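Transcriptional regulator, AsnC family (Agrobacterium tumefaciens str. C58, PDB 3I4P) probably binds specific DNA sequences through a winged helix-turn-helix domain to regulate transcription, and carries calcium-binding sites. Local coordinates at residues Met1-Gln13 and Val27-Met41. Numbering follows the deposited sequence. Where two conformers were deposited one is given.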
loop_
_atom_site.group_PDB
_atom_site.type_symbol
_atom_site.label_atom_id
_atom_site.label_comp_id
_atom_site.label_asym_id
_atom_site.label_seq_id
_atom_site.Cartn_x
_atom_site.Cartn_y
_atom_site.Cartn_z
HETATM N N MSE A 1 -2.899 39.891 19.700
HETATM C CA MSE A 1 -3.815 40.716 20.554
HETATM C C MSE A 1 -4.808 41.596 19.795
HETATM O O MSE A 1 -6.002 41.362 19.871
HETATM C CB MSE A 1 -3.012 41.588 21.511
HETATM C CG MSE A 1 -3.109 41.166 22.951
HETATM SE SE MSE A 1 -4.942 41.182 23.445
HETATM C CE MSE A 1 -5.564 39.372 22.804
ATOM N N ASP A 2 -4.329 42.616 19.088
ATOM C CA ASP A 2 -5.204 43.405 18.210
ATOM C C ASP A 2 -4.599 43.562 16.806
ATOM O O ASP A 2 -3.546 42.968 16.505
ATOM C CB ASP A 2 -5.592 44.759 18.866
ATOM C CG ASP A 2 -4.438 45.746 18.953
ATOM O OD1 ASP A 2 -3.430 45.605 18.233
ATOM O OD2 ASP A 2 -4.545 46.702 19.743
ATOM N N ARG A 3 -5.270 44.329 15.952
ATOM C CA ARG A 3 -4.913 44.404 14.540
ATOM C C ARG A 3 -3.613 45.139 14.290
ATOM O O ARG A 3 -2.921 44.870 13.311
ATOM C CB ARG A 3 -6.022 45.057 13.730
ATOM C CG ARG A 3 -7.270 44.231 13.687
ATOM C CD ARG A 3 -8.312 44.821 12.734
ATOM N NE ARG A 3 -9.361 43.854 12.389
ATOM N N LEU A 4 -3.289 46.084 15.163
ATOM C CA LEU A 4 -2.004 46.769 15.083
ATOM C C LEU A 4 -0.840 45.844 15.458
ATOM O O LEU A 4 0.232 45.980 14.911
ATOM C CB LEU A 4 -1.999 48.037 15.943
ATOM C CG LEU A 4 -2.319 49.304 15.140
ATOM C CD1 LEU A 4 -2.696 50.431 16.058
ATOM C CD2 LEU A 4 -1.066 49.637 14.298
ATOM N N ASP A 5 -1.060 44.933 16.400
ATOM C CA ASP A 5 -0.073 43.912 16.773
ATOM C C ASP A 5 0.164 43.001 15.584
ATOM O O ASP A 5 1.298 42.652 15.282
ATOM C CB ASP A 5 -0.556 43.089 17.969
ATOM C CG ASP A 5 -0.549 43.888 19.274
ATOM O OD1 ASP A 5 0.430 44.620 19.513
ATOM O OD2 ASP A 5 -1.509 43.776 20.070
ATOM N N ARG A 6 -0.909 42.641 14.891
ATOM C CA ARG A 6 -0.793 41.840 13.687
ATOM C C ARG A 6 0.052 42.512 12.580
ATOM O O ARG A 6 0.905 41.829 11.958
ATOM C CB ARG A 6 -2.168 41.469 13.158
ATOM C CG ARG A 6 -2.114 40.507 11.970
ATOM C CD ARG A 6 -3.436 40.456 11.261
ATOM N NE ARG A 6 -4.259 39.378 11.749
ATOM C CZ ARG A 6 -5.585 39.385 11.774
ATOM N NH1 ARG A 6 -6.280 40.452 11.378
ATOM N NH2 ARG A 6 -6.218 38.315 12.246
ATOM N N LYS A 7 -0.184 43.814 12.336
ATOM C CA LYS A 7 0.610 44.575 11.356
ATOM C C LYS A 7 2.092 44.558 11.734
ATOM O O LYS A 7 2.935 44.386 10.875
ATOM C CB LYS A 7 0.165 46.032 11.269
ATOM C CG LYS A 7 -1.133 46.295 10.510
ATOM C CD LYS A 7 -1.707 47.668 10.878
ATOM C CE LYS A 7 -2.319 48.414 9.689
ATOM N NZ LYS A 7 -1.417 49.540 9.231
ATOM N N ILE A 8 2.390 44.723 13.023
ATOM C CA ILE A 8 3.774 44.655 13.529
ATOM C C ILE A 8 4.407 43.277 13.271
ATOM O O ILE A 8 5.474 43.188 12.688
ATOM C CB ILE A 8 3.874 45.060 15.055
ATOM C CG1 ILE A 8 3.506 46.548 15.239
ATOM C CG2 ILE A 8 5.297 44.774 15.613
ATOM C CD1 ILE A 8 3.247 46.980 16.713
ATOM N N LEU A 9 3.708 42.223 13.675
ATOM C CA LEU A 9 4.158 40.837 13.488
ATOM C C LEU A 9 4.335 40.438 12.030
ATOM O O LEU A 9 5.247 39.662 11.686
ATOM C CB LEU A 9 3.207 39.850 14.175
ATOM C CG LEU A 9 3.148 39.936 15.703
ATOM C CD1 LEU A 9 2.054 39.011 16.262
ATOM C CD2 LEU A 9 4.520 39.691 16.341
ATOM N N ARG A 10 3.484 40.961 11.163
ATOM C CA ARG A 10 3.577 40.624 9.741
ATOM C C ARG A 10 4.907 41.090 9.131
ATOM O O ARG A 10 5.495 40.403 8.269
ATOM C CB ARG A 10 2.396 41.230 9.019
ATOM C CG ARG A 10 2.334 41.030 7.519
ATOM C CD ARG A 10 0.841 41.371 7.066
ATOM N NE ARG A 10 -0.066 40.250 7.391
ATOM C CZ ARG A 10 -1.308 40.336 7.870
ATOM N NH1 ARG A 10 -1.882 41.529 8.119
ATOM N NH2 ARG A 10 -2.006 39.212 8.089
ATOM N N ILE A 11 5.380 42.250 9.590
ATOM C CA ILE A 11 6.656 42.771 9.148
ATOM C C ILE A 11 7.793 42.023 9.880
ATOM O O ILE A 11 8.755 41.610 9.243
ATOM C CB ILE A 11 6.770 44.284 9.362
ATOM C CG1 ILE A 11 5.661 45.001 8.561
ATOM C CG2 ILE A 11 8.186 44.779 8.969
ATOM C CD1 ILE A 11 5.452 46.456 8.908
ATOM N N LEU A 12 7.661 41.833 11.192
ATOM C CA LEU A 12 8.735 41.210 11.989
ATOM C C LEU A 12 9.082 39.798 11.477
ATOM O O LEU A 12 10.238 39.458 11.372
ATOM C CB LEU A 12 8.409 41.221 13.499
ATOM C CG LEU A 12 8.521 42.580 14.219
ATOM C CD1 LEU A 12 8.208 42.423 15.689
ATOM C CD2 LEU A 12 9.908 43.220 14.056
ATOM N N GLN A 13 8.079 39.031 11.080
ATOM C CA GLN A 13 8.274 37.692 10.512
ATOM C C GLN A 13 9.003 37.710 9.170
ATOM O O GLN A 13 9.559 36.686 8.755
ATOM C CB GLN A 13 6.922 37.006 10.286
ATOM C CG GLN A 13 6.213 36.573 11.517
ATOM C CD GLN A 13 5.128 35.543 11.195
ATOM O OE1 GLN A 13 5.131 34.436 11.751
ATOM N NE2 GLN A 13 4.243 35.874 10.248
ATOM N N VAL A 27 3.808 50.848 10.160
ATOM C CA VAL A 27 2.518 50.433 10.730
ATOM C C VAL A 27 1.563 51.579 11.168
ATOM O O VAL A 27 0.511 51.295 11.747
ATOM C CB VAL A 27 2.681 49.463 11.940
ATOM C CG1 VAL A 27 3.420 48.150 11.523
ATOM C CG2 VAL A 27 3.351 50.147 13.116
ATOM N N GLY A 28 1.906 52.842 10.900
ATOM C CA GLY A 28 1.029 53.979 11.227
ATOM C C GLY A 28 1.069 54.398 12.692
ATOM O O GLY A 28 0.110 54.946 13.199
ATOM N N LEU A 29 2.191 54.147 13.361
ATOM C CA LEU A 29 2.345 54.364 14.803
ATOM C C LEU A 29 3.522 55.294 15.123
ATOM O O LEU A 29 4.509 55.364 14.370
ATOM C CB LEU A 29 2.581 53.018 15.480
ATOM C CG LEU A 29 1.630 52.398 16.511
ATOM C CD1 LEU A 29 0.159 52.788 16.349
ATOM C CD2 LEU A 29 1.817 50.874 16.518
ATOM N N SER A 30 3.413 56.026 16.238
ATOM C CA SER A 30 4.584 56.684 16.820
ATOM C C SER A 30 5.527 55.608 17.399
ATOM O O SER A 30 5.134 54.445 17.620
ATOM C CB SER A 30 4.205 57.777 17.850
ATOM O OG SER A 30 3.619 57.266 19.030
ATOM N N THR A 31 6.774 55.994 17.627
ATOM C CA THR A 31 7.826 55.031 17.951
ATOM C C THR A 31 7.616 54.334 19.309
ATOM O O THR A 31 7.678 53.131 19.393
ATOM C CB THR A 31 9.206 55.717 17.863
ATOM O OG1 THR A 31 9.390 56.174 16.511
ATOM C CG2 THR A 31 10.345 54.738 18.264
ATOM N N THR A 32 7.352 55.098 20.369
ATOM C CA THR A 32 7.250 54.510 21.708
ATOM C C THR A 32 6.141 53.465 21.804
ATOM O O THR A 32 6.409 52.367 22.249
ATOM C CB THR A 32 7.111 55.579 22.803
ATOM O OG1 THR A 32 8.251 56.431 22.732
ATOM C CG2 THR A 32 7.019 54.950 24.208
ATOM N N PRO A 33 4.893 53.804 21.394
ATOM C CA PRO A 33 3.810 52.803 21.402
ATOM C C PRO A 33 4.120 51.556 20.573
ATOM O O PRO A 33 3.690 50.458 20.925
ATOM C CB PRO A 33 2.611 53.556 20.808
ATOM C CG PRO A 33 2.911 54.966 20.996
ATOM C CD PRO A 33 4.391 55.150 21.055
ATOM N N CYS A 34 4.856 51.726 19.483
ATOM C CA CYS A 34 5.278 50.589 18.688
ATOM C C CYS A 34 6.270 49.718 19.477
ATOM O O CYS A 34 6.089 48.510 19.601
ATOM C CB CYS A 34 5.901 51.039 17.375
ATOM S SG CYS A 34 6.213 49.636 16.284
ATOM N N TRP A 35 7.296 50.340 20.016
ATOM C CA TRP A 35 8.243 49.659 20.853
ATOM C C TRP A 35 7.561 48.918 22.018
ATOM O O TRP A 35 7.830 47.733 22.270
ATOM C CB TRP A 35 9.275 50.671 21.365
ATOM C CG TRP A 35 10.293 50.077 22.248
ATOM C CD1 TRP A 35 11.443 49.434 21.872
ATOM C CD2 TRP A 35 10.260 50.049 23.668
ATOM N NE1 TRP A 35 12.124 49.005 22.978
ATOM C CE2 TRP A 35 11.423 49.373 24.098
ATOM C CE3 TRP A 35 9.366 50.546 24.627
ATOM C CZ2 TRP A 35 11.716 49.179 25.457
ATOM C CZ3 TRP A 35 9.652 50.353 25.978
ATOM C CH2 TRP A 35 10.819 49.673 26.379
ATOM N N ARG A 36 6.685 49.613 22.724
ATOM C CA ARG A 36 5.978 49.027 23.867
ATOM C C ARG A 36 5.136 47.793 23.482
ATOM O O ARG A 36 5.024 46.871 24.269
ATOM C CB ARG A 36 5.122 50.091 24.583
ATOM C CG ARG A 36 5.943 51.062 25.446
ATOM C CD ARG A 36 5.115 52.235 26.015
ATOM N NE ARG A 36 3.935 51.823 26.782
ATOM N N ARG A 37 4.577 47.777 22.274
ATOM C CA ARG A 37 3.794 46.646 21.776
ATOM C C ARG A 37 4.677 45.430 21.512
ATOM O O ARG A 37 4.296 44.280 21.809
ATOM C CB ARG A 37 3.066 47.029 20.487
ATOM C CG ARG A 37 1.787 47.836 20.733
ATOM C CD ARG A 37 1.255 48.416 19.444
ATOM N NE ARG A 37 -0.073 49.002 19.599
ATOM C CZ ARG A 37 -1.215 48.325 19.635
ATOM N NH1 ARG A 37 -1.232 47.000 19.552
ATOM N NH2 ARG A 37 -2.363 48.985 19.768
ATOM N N ILE A 38 5.850 45.710 20.939
ATOM C CA ILE A 38 6.826 44.703 20.617
ATOM C C ILE A 38 7.354 44.065 21.910
ATOM O O ILE A 38 7.426 42.853 21.986
ATOM C CB ILE A 38 7.967 45.273 19.728
ATOM C CG1 ILE A 38 7.423 45.645 18.337
ATOM C CG2 ILE A 38 9.107 44.243 19.601
ATOM C CD1 ILE A 38 8.334 46.510 17.490
ATOM N N GLN A 39 7.696 44.895 22.899
ATOM C CA GLN A 39 8.150 44.433 24.218
ATOM C C GLN A 39 7.147 43.487 24.889
ATOM O O GLN A 39 7.529 42.445 25.432
ATOM C CB GLN A 39 8.421 45.628 25.142
ATOM C CG GLN A 39 8.804 45.237 26.575
ATOM C CD GLN A 39 9.372 46.386 27.380
ATOM O OE1 GLN A 39 10.556 46.401 27.703
ATOM N NE2 GLN A 39 8.531 47.355 27.708
ATOM N N LYS A 40 5.871 43.868 24.858
ATOM C CA LYS A 40 4.774 43.068 25.443
ATOM C C LYS A 40 4.722 41.679 24.767
ATOM O O LYS A 40 4.565 40.656 25.431
ATOM C CB LYS A 40 3.420 43.788 25.253
ATOM C CG LYS A 40 2.447 43.796 26.476
ATOM C CD LYS A 40 1.481 42.590 26.554
ATOM C CE LYS A 40 0.323 42.809 27.559
HETATM N N MSE A 41 4.859 41.670 23.443
HETATM C CA MSE A 41 4.781 40.443 22.660
HETATM C C MSE A 41 5.975 39.530 22.878
HETATM O O MSE A 41 5.816 38.305 22.846
HETATM C CB MSE A 41 4.571 40.752 21.168
HETATM C CG MSE A 41 3.117 41.141 20.890
HETATM SE SE MSE A 41 2.628 41.304 19.058
HETATM C CE MSE A 41 3.593 42.882 18.581
HETATM O O HOH W 1 1.433 44.251 21.810
#
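Arg37, reaching across from helix 31-43, meets Asp2 and Asp5 at the start of helix 3-12 and illustrates how a helix cap can double as an interhelical anchor. Asp2 and Asp5 form a capping box: Asp5 N donates to Asp2 OD1, nearly in line with its C-O bond, while Asp2 N donates to Asp5 OD2 on the anti side at 3.2 Å. Both carboxylates then turn to the same guanidinium. Its two terminal nitrogens grip Asp2 end-on. Arg37 NH2 lies 3.2 Å from Asp2 OD2, which it meets on the syn side and almost exactly in the guanidinium plane. Arg37 NH1 reaches Asp2 OD1 at 2.9 Å, with the oxygen tilted from that plane. Asp2 OD1 therefore serves two donors, Asp5 N and Arg37 NH1. Arg37 NH1 also makes a salt bridge to Asp5 OD1 at 2.9 Å, weak as a hydrogen bond, and a water donates to Arg37 O. Leu4 CB sits over the centre of one guanidinium face, and the Arg37 chain, extended from CG to NE (chi3 171°), carries the guanidinium past Ile8 CD1 to the two carboxylates.

Beneath the charges the packing is apolar. Ile8 is a knob in the hole formed by Val27, Cys34, Ile38 and Met41, its CG2 lying 3.6 Å from Ile38 CG1. The selenium of selenomethionine Met41 rests against Leu9, 3.7 Å from CG, and Ile11 CD1 touches Val27 CG1 at the same distance.

Segments 3-12 and 31-41 cross at -80°. Helix 20-27, which supplies Val27, sets Ala24 against Cys34; it pairs with helix 31-43, probably the recognition helix, as the helix-turn-helix. Strand 47-54 covers Leu9 and Leu12 with Ile47, and Leu54 of the second subunit packs on Leu9.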